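Arginase (RocF) (Helicobacter pylori, PDB 4G3H) probably catalyses the manganese-dependent hydrolysis of L-arginine to L-ornithine and urea. Local coordinates at residues Glu60-Tyr63 / Leu64-Glu68; Ala158-Lys161 / Leu162-Gly166; Asp206-Arg209 / Glu210-Glu214; Glu268-Lys271 / Asp272-Lys275; Asp303-Ile306 / Asn307-Ile311. All coordinates share one frame; numbering follows the deposited sequence.

Overall arrangement
All five contacts are local and follow one another along the chain; none nests in or crosses another. Interaction 1 is one stretch of helix 59-78. Interaction 2 runs from the C-terminal part of helix 153-163 into the loop that follows. These two touch through Tyr-63, packed on Lys-161 and Leu-165, so they tie the two helices together. Interaction 3 lies on the opposite side of the chain's centre, at the break between helices 205-210 and 212-223. Interaction 4 turns helix 256-269 into strand 274-280 of the parallel sheet. Interaction 5 lies in the C-terminal part of helix 293-309. It meets interaction 4, where Leu-274 packs on Cys-309, and joins this helix to the sheet.

Interaction 1. Residues Glu60-Tyr63 / Leu64-Glu68; sequences EDYY and LFCKE
Leu-64 folds back on Glu-60 within helix 59-78, and the i to i+4 spacing of an alpha helix sets most of this contact. Leu-64 N donates to Glu-60 O at 2.9 Å, and Leu-64 CG rests against the same oxygen. Its CD2 methyl meets CD2 of the neighbouring Tyr-63 ring at 4.1 Å. Phe-65 N bonds to Asp-61 O, while the Phe-65 ring leads away to Glu-9 and Lys-51 in nearby loops. Cys-66 repeats the backbone bond, to Tyr-62 O, and adds a sulfur-aromatic contact. Its SG sits over one face of the Tyr-62 ring, 3.7 Å from the centroid and shifted toward the CZ rim. Tyr-62 has CG anti to the backbone N (chi1 178°), which lays the ring beneath this sulfur. Phe-53 also stacks on Tyr-62. Lys-67 N bonds to Tyr-63 O. Further out, the Lys-67 chain bends at chi3 (-74°) and carries its ammonium group to the phenol oxygen. Lys-161 of helix 153-163 makes a cation-pi contact with the same ring. At the phenol oxygen, Lys-67 NZ donates to Tyr-63 OH over a short 2.6 Å, and Lys-67 CE lies 3.0 Å from Tyr-63 OH.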
loop_
_atom_site.group_PDB
_atom_site.type_symbol
_atom_site.label_atom_id
_atom_site.label_comp_id
_atom_site.label_asym_id
_atom_site.label_seq_id
_atom_site.Cartn_x
_atom_site.Cartn_y
_atom_site.Cartn_z
ATOM N N GLU A 60 -19.704 -11.583 3.610
ATOM C CA GLU A 60 -19.779 -12.598 2.566
ATOM C C GLU A 60 -19.589 -12.021 1.163
ATOM O O GLU A 60 -18.852 -12.583 0.352
ATOM C CB GLU A 60 -21.115 -13.344 2.644
ATOM C CG GLU A 60 -21.145 -14.637 1.838
ATOM C CD GLU A 60 -20.197 -15.695 2.384
ATOM O OE1 GLU A 60 -18.987 -15.415 2.509
ATOM O OE2 GLU A 60 -20.662 -16.813 2.686
ATOM N N ASP A 61 -20.251 -10.903 0.880
ATOM C CA ASP A 61 -20.134 -10.272 -0.430
ATOM C C ASP A 61 -18.683 -9.894 -0.699
ATOM O O ASP A 61 -18.158 -10.135 -1.787
ATOM C CB ASP A 61 -21.007 -9.017 -0.506
ATOM C CG ASP A 61 -22.479 -9.320 -0.326
ATOM O OD1 ASP A 61 -23.008 -10.183 -1.060
ATOM O OD2 ASP A 61 -23.110 -8.690 0.549
ATOM N N TYR A 62 -18.042 -9.305 0.305
ATOM C CA TYR A 62 -16.652 -8.891 0.190
ATOM C C TYR A 62 -15.782 -10.112 -0.055
ATOM O O TYR A 62 -14.899 -10.101 -0.913
ATOM C CB TYR A 62 -16.201 -8.194 1.473
ATOM C CG TYR A 62 -14.747 -7.782 1.459
ATOM C CD1 TYR A 62 -14.324 -6.653 0.753
ATOM C CD2 TYR A 62 -13.790 -8.527 2.149
ATOM C CE1 TYR A 62 -12.978 -6.273 0.740
ATOM C CE2 TYR A 62 -12.449 -8.162 2.141
ATOM C CZ TYR A 62 -12.050 -7.037 1.439
ATOM O OH TYR A 62 -10.724 -6.681 1.454
ATOM N N TYR A 63 -16.038 -11.168 0.704
ATOM C CA TYR A 63 -15.271 -12.397 0.561
ATOM C C TYR A 63 -15.344 -12.912 -0.870
ATOM O O TYR A 63 -14.323 -13.152 -1.506
ATOM C CB TYR A 63 -15.806 -13.473 1.505
ATOM C CG TYR A 63 -15.148 -14.815 1.296
ATOM C CD1 TYR A 63 -13.872 -15.070 1.786
ATOM C CD2 TYR A 63 -15.792 -15.820 0.577
ATOM C CE1 TYR A 63 -13.248 -16.292 1.565
ATOM C CE2 TYR A 63 -15.177 -17.048 0.349
ATOM C CZ TYR A 63 -13.906 -17.275 0.845
ATOM O OH TYR A 63 -13.292 -18.485 0.621
ATOM N N LEU A 64 -16.564 -13.085 -1.365
ATOM C CA LEU A 64 -16.778 -13.587 -2.714
ATOM C C LEU A 64 -16.160 -12.692 -3.776
ATOM O O LEU A 64 -15.537 -13.182 -4.720
ATOM C CB LEU A 64 -18.274 -13.744 -2.987
ATOM C CG LEU A 64 -18.998 -14.839 -2.202
ATOM C CD1 LEU A 64 -20.479 -14.817 -2.548
ATOM C CD2 LEU A 64 -18.392 -16.196 -2.536
ATOM N N PHE A 65 -16.328 -11.383 -3.623
ATOM C CA PHE A 65 -15.782 -10.448 -4.597
ATOM C C PHE A 65 -14.269 -10.580 -4.687
ATOM O O PHE A 65 -13.707 -10.644 -5.781
ATOM C CB PHE A 65 -16.143 -9.005 -4.240
ATOM C CG PHE A 65 -15.844 -8.024 -5.344
ATOM C CD1 PHE A 65 -16.797 -7.744 -6.324
ATOM C CD2 PHE A 65 -14.594 -7.415 -5.434
ATOM C CE1 PHE A 65 -16.507 -6.874 -7.375
ATOM C CE2 PHE A 65 -14.295 -6.544 -6.485
ATOM C CZ PHE A 65 -15.252 -6.274 -7.456
ATOM N N CYS A 66 -13.611 -10.617 -3.533
ATOM C CA CYS A 66 -12.160 -10.743 -3.499
ATOM C C CYS A 66 -11.693 -12.042 -4.147
ATOM O O CYS A 66 -10.796 -12.039 -4.996
ATOM C CB CYS A 66 -11.651 -10.679 -2.057
ATOM S SG CYS A 66 -11.646 -9.015 -1.356
ATOM N N LYS A 67 -12.305 -13.153 -3.748
ATOM C CA LYS A 67 -11.936 -14.451 -4.298
ATOM C C LYS A 67 -12.206 -14.579 -5.794
ATOM O O LYS A 67 -11.401 -15.142 -6.528
ATOM C CB LYS A 67 -12.681 -15.571 -3.567
ATOM C CG LYS A 67 -12.610 -16.913 -4.290
ATOM C CD LYS A 67 -13.398 -18.007 -3.582
ATOM C CE LYS A 67 -12.687 -18.492 -2.329
ATOM N NZ LYS A 67 -13.399 -19.645 -1.705
ATOM N N GLU A 68 -13.333 -14.045 -6.247
ATOM C CA GLU A 68 -13.712 -14.170 -7.649
ATOM C C GLU A 68 -13.318 -13.043 -8.597
ATOM O O GLU A 68 -13.146 -13.283 -9.794
ATOM C CB GLU A 68 -15.224 -14.385 -7.743
ATOM C CG GLU A 68 -15.739 -15.512 -6.861
ATOM C CD GLU A 68 -17.245 -15.681 -6.951
ATOM O OE1 GLU A 68 -17.974 -14.701 -6.691
ATOM O OE2 GLU A 68 -17.701 -16.797 -7.278
#

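Interaction 2. Residues Ala158-Lys161 / Leu162-Gly166; sequences AWQK and LCSLG
Trp-159 and Leu-162 lie side by side and point the same way near the end of helix 153-163. The Leu-162 CD2 methyl reaches the six-membered part of the indole, 3.9 Å from Trp-159 CZ3. Different first torsions make this possible. Trp-159 keeps CG beside its backbone N (chi1 -82°), whereas Leu-162 has CG trans to its own N (chi1 176°). Cys-163 SG comes to the edge of the indole, near its plane, 4.3 Å from Trp-159 CE3. The backbone stays regular here, with Leu-162 N bonded to Ala-158 O. Cys-163 N donates to Trp-159 O at 2.8 Å. Towards the loop the helical bonding weakens. The bond from Ser-164 N to Gln-160 O is long and weak, at 3.2 Å. The Gln-160 chain bends at chi2, which carries OE1 back to within 3.9 Å of Ser-164 OG. Leu-165 N then bonds to Leu-162 O. Phe-59 of helix 59-78 meets the indole edge-to-face, and Met-139 of helix 136-140 packs on Trp-159, Leu-162 and Cys-163. Beyond the helix end, Leu-165 O and Gly-166 O accept from Gln-99 and Ser-103 of helix 94-104.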
loop_
_atom_site.group_PDB
_atom_site.type_symbol
_atom_site.label_atom_id
_atom_site.label_comp_id
_atom_site.label_asym_id
_atom_site.label_seq_id
_atom_site.Cartn_x
_atom_site.Cartn_y
_atom_site.Cartn_z
ATOM N N ALA A 158 -14.921 -17.754 9.680
ATOM C CA ALA A 158 -15.131 -16.871 8.544
ATOM C C ALA A 158 -13.867 -16.047 8.297
ATOM O O ALA A 158 -13.402 -15.935 7.163
ATOM C CB ALA A 158 -16.318 -15.953 8.812
ATOM N N TRP A 159 -13.314 -15.471 9.361
ATOM C CA TRP A 159 -12.099 -14.676 9.239
ATOM C C TRP A 159 -10.913 -15.490 8.738
ATOM O O TRP A 159 -10.119 -15.008 7.928
ATOM C CB TRP A 159 -11.744 -14.025 10.575
ATOM C CG TRP A 159 -12.513 -12.778 10.812
ATOM C CD1 TRP A 159 -13.625 -12.630 11.590
ATOM C CD2 TRP A 159 -12.259 -11.498 10.225
ATOM N NE1 TRP A 159 -14.080 -11.334 11.524
ATOM C CE2 TRP A 159 -13.259 -10.616 10.691
ATOM C CE3 TRP A 159 -11.280 -11.007 9.348
ATOM C CZ2 TRP A 159 -13.312 -9.270 10.312
ATOM C CZ3 TRP A 159 -11.330 -9.668 8.969
ATOM C CH2 TRP A 159 -12.341 -8.816 9.452
ATOM N N GLN A 160 -10.790 -16.722 9.224
ATOM C CA GLN A 160 -9.698 -17.583 8.803
ATOM C C GLN A 160 -9.876 -17.848 7.318
ATOM O O GLN A 160 -8.906 -17.948 6.576
ATOM C CB GLN A 160 -9.718 -18.900 9.588
ATOM C CG GLN A 160 -8.552 -19.836 9.275
ATOM C CD GLN A 160 -8.716 -20.588 7.960
ATOM O OE1 GLN A 160 -7.766 -21.187 7.453
ATOM N NE2 GLN A 160 -9.926 -20.574 7.411
ATOM N N LYS A 161 -11.131 -17.958 6.894
ATOM C CA LYS A 161 -11.454 -18.205 5.496
ATOM C C LYS A 161 -10.977 -17.011 4.664
ATOM O O LYS A 161 -10.314 -17.173 3.639
ATOM C CB LYS A 161 -12.970 -18.376 5.338
ATOM C CG LYS A 161 -13.432 -18.765 3.939
ATOM C CD LYS A 161 -14.870 -18.306 3.664
ATOM C CE LYS A 161 -15.889 -18.923 4.609
ATOM N NZ LYS A 161 -17.261 -18.388 4.359
ATOM N N LEU A 162 -11.316 -15.813 5.130
ATOM C CA LEU A 162 -10.959 -14.572 4.458
ATOM C C LEU A 162 -9.450 -14.292 4.419
ATOM O O LEU A 162 -8.882 -14.092 3.343
ATOM C CB LEU A 162 -11.695 -13.411 5.132
ATOM C CG LEU A 162 -11.396 -11.991 4.655
ATOM C CD1 LEU A 162 -11.713 -11.864 3.177
ATOM C CD2 LEU A 162 -12.223 -11.002 5.469
ATOM N N CYS A 163 -8.813 -14.275 5.590
ATOM C CA CYS A 163 -7.370 -14.024 5.697
ATOM C C CYS A 163 -6.601 -15.035 4.876
ATOM O O CYS A 163 -5.432 -14.842 4.544
ATOM C CB CYS A 163 -6.907 -14.144 7.147
ATOM S SG CYS A 163 -7.625 -12.933 8.244
ATOM N N SER A 164 -7.176 -16.124 4.583
ATOM C CA SER A 164 -6.628 -17.050 3.735
ATOM C C SER A 164 -6.843 -17.012 2.259
ATOM O O SER A 164 -6.361 -17.779 1.632
ATOM C CB SER A 164 -7.163 -18.345 4.135
ATOM O OG SER A 164 -6.174 -19.028 4.642
ATOM N N LEU A 165 -7.613 -16.123 1.787
ATOM C CA LEU A 165 -7.837 -16.041 0.414
ATOM C C LEU A 165 -6.666 -15.780 -0.362
ATOM O O LEU A 165 -5.804 -15.195 -0.015
ATOM C CB LEU A 165 -8.630 -14.817 0.149
ATOM C CG LEU A 165 -10.004 -14.799 0.415
ATOM C CD1 LEU A 165 -10.534 -13.699 0.235
ATOM C CD2 LEU A 165 -10.464 -15.656 -0.508
ATOM N N GLY A 166 -6.663 -16.559 -1.331
ATOM C CA GLY A 166 -5.694 -16.744 -2.348
ATOM C C GLY A 166 -4.491 -17.536 -2.018
ATOM O O GLY A 166 -3.718 -17.704 -2.767
#

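Interaction 3. Residues Asp206-Arg209 / Glu210-Glu214; sequences DAIR and ENMQE
Ile-208 and Met-212 run at a slant to each other on the buried side of a break between a short helix and a longer one. The CG2 branch of Ile-208 meets the terminal methyl, CE, of Met-212 at 4.0 Å. Met-212 turns this methyl back by a bend at chi3 (-71°). Its side chain also packs on Gln-261, Leu-262 and Leu-265 of helix 256-269. Asp-206 and Glu-210 form the exposed side. Glu-210 OE2 lies 3.9 Å from Asp-206 CB, but the two acidic groups stay apart, with Asp-206 OD1 5.3 Å from Glu-210 OE2. This spacing should ease the repulsion between like charges. Beneath them Glu-210 N donates to Asp-206 O at 2.7 Å. Arg-209 runs past Asp-206 without bonding to it here and forms a salt bridge through NE with Glu-258. The helical run stops at Asn-211, whose N still bonds to Ala-207 O at 2.9 Å. The next step fails: Met-212 N is 3.3 Å from Ile-208 O, but the angle is too poor for a hydrogen bond. Asn-211 then starts the second helix. Its OD1 accepts from Glu-214 N at 3.0 Å, with the donor above the carbonyl plane rather than on a lone pair. This is an asparagine N-cap, placed where helix 205-210 ends and helix 212-223 begins.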
loop_
_atom_site.group_PDB
_atom_site.type_symbol
_atom_site.label_atom_id
_atom_site.label_comp_id
_atom_site.label_asym_id
_atom_site.label_seq_id
_atom_site.Cartn_x
_atom_site.Cartn_y
_atom_site.Cartn_z
ATOM N N ASP A 206 10.902 10.656 13.706
ATOM C CA ASP A 206 12.128 11.202 14.279
ATOM C C ASP A 206 13.377 10.405 13.913
ATOM O O ASP A 206 14.416 10.991 13.610
ATOM C CB ASP A 206 12.007 11.300 15.804
ATOM C CG ASP A 206 10.932 12.283 16.245
ATOM O OD1 ASP A 206 10.955 13.445 15.786
ATOM O OD2 ASP A 206 10.063 11.900 17.055
ATOM N N ALA A 207 13.290 9.077 13.942
ATOM C CA ALA A 207 14.443 8.250 13.591
ATOM C C ALA A 207 14.812 8.493 12.133
ATOM O O ALA A 207 15.988 8.564 11.783
ATOM C CB ALA A 207 14.129 6.769 13.805
ATOM N N ILE A 208 13.792 8.614 11.288
ATOM C CA ILE A 208 13.991 8.853 9.865
ATOM C C ILE A 208 14.632 10.220 9.654
ATOM O O ILE A 208 15.559 10.368 8.864
ATOM C CB ILE A 208 12.640 8.795 9.100
ATOM C CG1 ILE A 208 12.101 7.358 9.103
ATOM C CG2 ILE A 208 12.815 9.309 7.681
ATOM C CD1 ILE A 208 10.657 7.231 8.646
ATOM N N ARG A 209 14.129 11.217 10.370
ATOM C CA ARG A 209 14.639 12.574 10.265
ATOM C C ARG A 209 16.052 12.707 10.833
ATOM O O ARG A 209 16.887 13.412 10.268
ATOM C CB ARG A 209 13.689 13.529 10.985
ATOM C CG ARG A 209 14.158 14.967 11.050
ATOM C CD ARG A 209 13.035 15.850 11.573
ATOM N NE ARG A 209 11.901 15.865 10.652
ATOM C CZ ARG A 209 10.633 16.003 11.025
ATOM N NH1 ARG A 209 10.332 16.133 12.310
ATOM N NH2 ARG A 209 9.669 16.014 10.112
ATOM N N GLU A 210 16.313 12.022 11.941
ATOM C CA GLU A 210 17.620 12.073 12.590
ATOM C C GLU A 210 18.716 11.351 11.815
ATOM O O GLU A 210 19.835 11.847 11.705
ATOM C CB GLU A 210 17.541 11.472 13.992
ATOM C CG GLU A 210 16.769 12.299 15.001
ATOM C CD GLU A 210 16.818 11.687 16.388
ATOM O OE1 GLU A 210 17.937 11.413 16.873
ATOM O OE2 GLU A 210 15.745 11.481 16.991
ATOM N N ASN A 211 18.402 10.174 11.291
ATOM C CA ASN A 211 19.387 9.410 10.543
ATOM C C ASN A 211 18.705 8.428 9.591
ATOM O O ASN A 211 18.428 7.270 9.935
ATOM C CB ASN A 211 20.308 8.651 11.503
ATOM C CG ASN A 211 21.623 8.240 10.855
ATOM O OD1 ASN A 211 21.672 7.926 9.660
ATOM N ND2 ASN A 211 22.695 8.223 11.646
ATOM N N MET A 212 18.442 8.912 8.386
ATOM C CA MET A 212 17.799 8.120 7.356
ATOM C C MET A 212 18.708 6.975 6.924
ATOM O O MET A 212 18.238 5.891 6.604
ATOM C CB MET A 212 17.489 9.013 6.158
ATOM C CG MET A 212 16.457 8.461 5.215
ATOM S SD MET A 212 16.085 9.681 3.957
ATOM C CE MET A 212 15.187 10.910 4.925
ATOM N N GLN A 213 20.013 7.223 6.908
ATOM C CA GLN A 213 20.978 6.198 6.505
ATOM C C GLN A 213 20.925 4.976 7.428
ATOM O O GLN A 213 20.954 3.836 6.969
ATOM C CB GLN A 213 22.403 6.776 6.497
ATOM C CG GLN A 213 22.721 7.711 5.325
ATOM C CD GLN A 213 21.805 8.924 5.265
ATOM O OE1 GLN A 213 21.746 9.723 6.201
ATOM N NE2 GLN A 213 21.085 9.067 4.157
ATOM N N GLU A 214 20.849 5.209 8.732
ATOM C CA GLU A 214 20.801 4.102 9.669
ATOM C C GLU A 214 19.479 3.362 9.512
ATOM O O GLU A 214 19.438 2.136 9.554
ATOM C CB GLU A 214 20.956 4.602 11.102
ATOM C CG GLU A 214 21.130 3.479 12.103
ATOM C CD GLU A 214 21.292 3.982 13.519
ATOM O OE1 GLU A 214 20.341 4.597 14.048
ATOM O OE2 GLU A 214 22.373 3.768 14.101
#

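Interaction 4. Residues Glu268-Lys271 / Asp272-Lys275; sequences ESFK and DRLK
Phe-270 O is gripped by two backbone N-H groups. Leu-274 N donates to Phe-270 O at 3.0 Å and lies almost straight out from the carbonyl (C=O...N angle 178°), though its N-H points off line. Arg-273 N adds a weak bond to the same oxygen. Two waters brace the turn. One donates to Lys-271 O and, at 2.6 Å, to Leu-274 O. The other donates to Ser-269 O and accepts from Arg-273 NH2. Lys-271 NZ makes a weak salt bridge with Glu-268 OE1 at 3.2 Å, and Lys-275 NZ donates to Asp-272 O. The strongest partners of the Arg-273 guanidinium lie elsewhere: NH1 donates to the carbonyls of Leu-223 and Val-226. Its NH2 comes to the edge of the Phe-270 ring, in the ring plane, 3.7 Å from both Phe-270 CD1 and CE1. With NH2 there and the planes 44° apart, the two groups do not stack. A bend at chi3 (-68°) turns the guanidinium toward the ring. Phe-270 also packs on Ile-229 of strand 228-234 and on Thr-219 of helix 212-223. The turn is the helix-to-strand connection of a beta-alpha-beta unit, made of strand 228-234, helix 256-269 and strand 274-280 of the parallel arginase sheet.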
loop_
_atom_site.group_PDB
_atom_site.type_symbol
_atom_site.label_atom_id
_atom_site.label_comp_id
_atom_site.label_asym_id
_atom_site.label_seq_id
_atom_site.Cartn_x
_atom_site.Cartn_y
_atom_site.Cartn_z
ATOM N N GLU A 268 16.476 2.572 -4.361
ATOM C CA GLU A 268 17.807 2.241 -4.839
ATOM C C GLU A 268 18.393 1.072 -4.040
ATOM O O GLU A 268 19.015 0.176 -4.607
ATOM C CB GLU A 268 18.715 3.466 -4.729
ATOM C CG GLU A 268 19.944 3.418 -5.619
ATOM C CD GLU A 268 19.593 3.306 -7.091
ATOM O OE1 GLU A 268 18.731 4.082 -7.561
ATOM O OE2 GLU A 268 20.187 2.447 -7.776
ATOM N N SER A 269 18.181 1.076 -2.728
ATOM C CA SER A 269 18.704 0.017 -1.873
ATOM C C SER A 269 18.068 -1.346 -2.116
ATOM O O SER A 269 18.697 -2.372 -1.870
ATOM C CB SER A 269 18.520 0.385 -0.403
ATOM O OG SER A 269 19.187 1.594 -0.098
ATOM N N PHE A 270 16.825 -1.364 -2.590
ATOM C CA PHE A 270 16.133 -2.629 -2.831
ATOM C C PHE A 270 15.684 -2.799 -4.277
ATOM O O PHE A 270 14.797 -3.597 -4.564
ATOM C CB PHE A 270 14.923 -2.743 -1.897
ATOM C CG PHE A 270 15.287 -2.733 -0.435
ATOM C CD1 PHE A 270 15.981 -3.804 0.129
ATOM C CD2 PHE A 270 14.979 -1.631 0.362
ATOM C CE1 PHE A 270 16.370 -3.777 1.464
ATOM C CE2 PHE A 270 15.360 -1.588 1.698
ATOM C CZ PHE A 270 16.062 -2.667 2.254
ATOM N N LYS A 271 16.316 -2.063 -5.183
ATOM C CA LYS A 271 15.980 -2.111 -6.605
ATOM C C LYS A 271 15.815 -3.525 -7.179
ATOM O O LYS A 271 14.878 -3.787 -7.933
ATOM C CB LYS A 271 17.046 -1.362 -7.412
ATOM C CG LYS A 271 16.769 -1.302 -8.907
ATOM C CD LYS A 271 15.678 -0.296 -9.253
ATOM C CE LYS A 271 16.229 1.122 -9.352
ATOM N NZ LYS A 271 16.828 1.618 -8.084
ATOM N N ASP A 272 16.719 -4.429 -6.816
ATOM C CA ASP A 272 16.695 -5.801 -7.319
ATOM C C ASP A 272 15.545 -6.689 -6.863
ATOM O O ASP A 272 15.025 -7.482 -7.649
ATOM C CB ASP A 272 18.012 -6.502 -6.985
ATOM C CG ASP A 272 19.104 -6.197 -7.988
ATOM O OD1 ASP A 272 19.400 -5.005 -8.207
ATOM O OD2 ASP A 272 19.668 -7.155 -8.560
ATOM N N ARG A 273 15.142 -6.571 -5.604
ATOM C CA ARG A 273 14.068 -7.419 -5.097
ATOM C C ARG A 273 12.680 -6.773 -5.040
ATOM O O ARG A 273 11.696 -7.452 -4.754
ATOM C CB ARG A 273 14.451 -7.956 -3.714
ATOM C CG ARG A 273 15.645 -8.912 -3.726
ATOM C CD ARG A 273 16.030 -9.341 -2.312
ATOM N NE ARG A 273 16.585 -8.228 -1.539
ATOM C CZ ARG A 273 16.858 -8.276 -0.238
ATOM N NH1 ARG A 273 16.631 -9.384 0.460
ATOM N NH2 ARG A 273 17.361 -7.211 0.371
ATOM N N LEU A 274 12.603 -5.471 -5.305
ATOM C CA LEU A 274 11.319 -4.764 -5.293
ATOM C C LEU A 274 10.519 -5.199 -6.516
ATOM O O LEU A 274 10.931 -4.944 -7.643
ATOM C CB LEU A 274 11.544 -3.247 -5.344
ATOM C CG LEU A 274 10.304 -2.339 -5.290
ATOM C CD1 LEU A 274 9.579 -2.519 -3.958
ATOM C CD2 LEU A 274 10.730 -0.887 -5.454
ATOM N N LYS A 275 9.375 -5.846 -6.297
ATOM C CA LYS A 275 8.545 -6.315 -7.404
ATOM C C LYS A 275 7.249 -5.532 -7.598
ATOM O O LYS A 275 6.526 -5.756 -8.568
ATOM C CB LYS A 275 8.227 -7.810 -7.236
ATOM C CG LYS A 275 9.468 -8.688 -7.165
ATOM C CD LYS A 275 10.353 -8.457 -8.378
ATOM C CE LYS A 275 11.712 -9.116 -8.217
ATOM N NZ LYS A 275 12.623 -8.795 -9.354
HETATM O O HOH W 1 19.224 -4.770 -0.808
HETATM O O HOH W 2 12.676 -4.709 -9.548
#

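Interaction 5. Residues Asp303-Ile306 / Asn307-Ile311; sequences DLII and NSCKI
Asn-307 lies back against Asp-303, one turn earlier. Its N donates to Asp-303 O at 2.8 Å. The amide is folded over the same carbonyl because CG stays beside the backbone N (chi1 -69°). Asn-307 ND2 is also 2.8 Å from Asp-303 O, but the angle is too poor for a hydrogen bond. The other end of the amide has a clear partner: Lys-310 NZ donates to Asn-307 OD1 at 3.0 Å. The carboxylate of Asp-303 turns elsewhere, with OD1 bonded to His-32 NE2. Ile-306 meets the later residues mainly through its carbonyl, which accepts from Lys-310 N at 3.0 Å. Lys-310 has CG between its N and carbonyl carbon (chi1 68°), and this lays CG against Ile-306 O. These turns belong to the C-terminal part of helix 293-309, the last helix modelled in this chain, which packs on the central sheet and on helix 256-269. Ile-305 faces the sheet, touching Val-277 and Val-279, and its side chain is about 11 Å from that of the manganese ligand Asp-234. Ile-305 CG2 meets Cys-309 SG at 4.2 Å, and Cys-309 N donates to Ile-305 O. One residue earlier, Leu-304 O takes two bonds from Ser-308: the hydroxyl OG donates to Leu-304 O at 2.8 Å and the backbone N at 3.2 Å.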
loop_
_atom_site.group_PDB
_atom_site.type_symbol
_atom_site.label_atom_id
_atom_site.label_comp_id
_atom_site.label_asym_id
_atom_site.label_seq_id
_atom_site.Cartn_x
_atom_site.Cartn_y
_atom_site.Cartn_z
ATOM N N ASP A 303 6.591 10.359 -10.340
ATOM C CA ASP A 303 7.704 10.456 -11.293
ATOM C C ASP A 303 8.951 9.799 -10.710
ATOM O O ASP A 303 9.663 9.073 -11.396
ATOM C CB ASP A 303 8.058 11.912 -11.614
ATOM C CG ASP A 303 6.983 12.622 -12.398
ATOM O OD1 ASP A 303 6.318 11.974 -13.234
ATOM O OD2 ASP A 303 6.817 13.843 -12.186
ATOM N N LEU A 304 9.216 10.083 -9.440
ATOM C CA LEU A 304 10.371 9.531 -8.754
ATOM C C LEU A 304 10.315 8.002 -8.719
ATOM O O LEU A 304 11.311 7.329 -8.981
ATOM C CB LEU A 304 10.439 10.100 -7.334
ATOM C CG LEU A 304 11.581 9.678 -6.410
ATOM C CD1 LEU A 304 11.772 10.729 -5.341
ATOM C CD2 LEU A 304 11.275 8.341 -5.782
ATOM N N ILE A 305 9.151 7.454 -8.392
ATOM C CA ILE A 305 8.989 6.005 -8.338
ATOM C C ILE A 305 9.132 5.392 -9.725
ATOM O O ILE A 305 9.852 4.408 -9.918
ATOM C CB ILE A 305 7.603 5.619 -7.802
ATOM C CG1 ILE A 305 7.440 6.130 -6.371
ATOM C CG2 ILE A 305 7.414 4.109 -7.896
ATOM C CD1 ILE A 305 6.053 5.914 -5.798
ATOM N N ILE A 306 8.435 5.981 -10.689
ATOM C CA ILE A 306 8.465 5.486 -12.056
ATOM C C ILE A 306 9.851 5.561 -12.678
ATOM O O ILE A 306 10.331 4.584 -13.267
ATOM C CB ILE A 306 7.473 6.261 -12.927
ATOM C CG1 ILE A 306 6.050 5.998 -12.421
ATOM C CG2 ILE A 306 7.611 5.832 -14.394
ATOM C CD1 ILE A 306 4.985 6.857 -13.083
ATOM N N ASN A 307 10.503 6.712 -12.537
ATOM C CA ASN A 307 11.829 6.893 -13.106
ATOM C C ASN A 307 12.906 6.009 -12.481
ATOM O O ASN A 307 13.898 5.687 -13.127
ATOM C CB ASN A 307 12.230 8.368 -13.049
ATOM C CG ASN A 307 11.396 9.226 -13.993
ATOM O OD1 ASN A 307 11.125 8.827 -15.125
ATOM N ND2 ASN A 307 10.990 10.404 -13.533
ATOM N N SER A 308 12.711 5.597 -11.237
ATOM C CA SER A 308 13.691 4.731 -10.585
ATOM C C SER A 308 13.452 3.262 -10.916
ATOM O O SER A 308 14.399 2.512 -11.128
ATOM C CB SER A 308 13.638 4.903 -9.065
ATOM O OG SER A 308 13.902 6.244 -8.699
ATOM N N CYS A 309 12.186 2.859 -10.976
ATOM C CA CYS A 309 11.840 1.463 -11.235
ATOM C C CYS A 309 11.760 1.018 -12.696
ATOM O O CYS A 309 11.812 -0.181 -12.973
ATOM C CB CYS A 309 10.513 1.119 -10.545
ATOM S SG CYS A 309 10.497 1.403 -8.750
ATOM N N LYS A 310 11.634 1.956 -13.628
ATOM C CA LYS A 310 11.524 1.569 -15.030
ATOM C C LYS A 310 12.790 0.906 -15.572
ATOM O O LYS A 310 12.718 0.059 -16.460
ATOM C CB LYS A 310 11.151 2.777 -15.896
ATOM C CG LYS A 310 12.215 3.838 -16.010
ATOM C CD LYS A 310 11.699 4.989 -16.841
ATOM C CE LYS A 310 12.655 6.163 -16.852
ATOM N NZ LYS A 310 12.023 7.342 -17.517
ATOM N N ILE A 311 13.946 1.281 -15.037
ATOM C CA ILE A 311 15.202 0.696 -15.492
ATOM C C ILE A 311 15.189 -0.811 -15.260
ATOM O O ILE A 311 15.795 -1.568 -16.015
ATOM C CB ILE A 311 16.422 1.297 -14.752
ATOM C CG1 ILE A 311 16.466 2.816 -14.943
ATOM C CG2 ILE A 311 17.707 0.681 -15.285
ATOM C CD1 ILE A 311 15.430 3.570 -14.145
#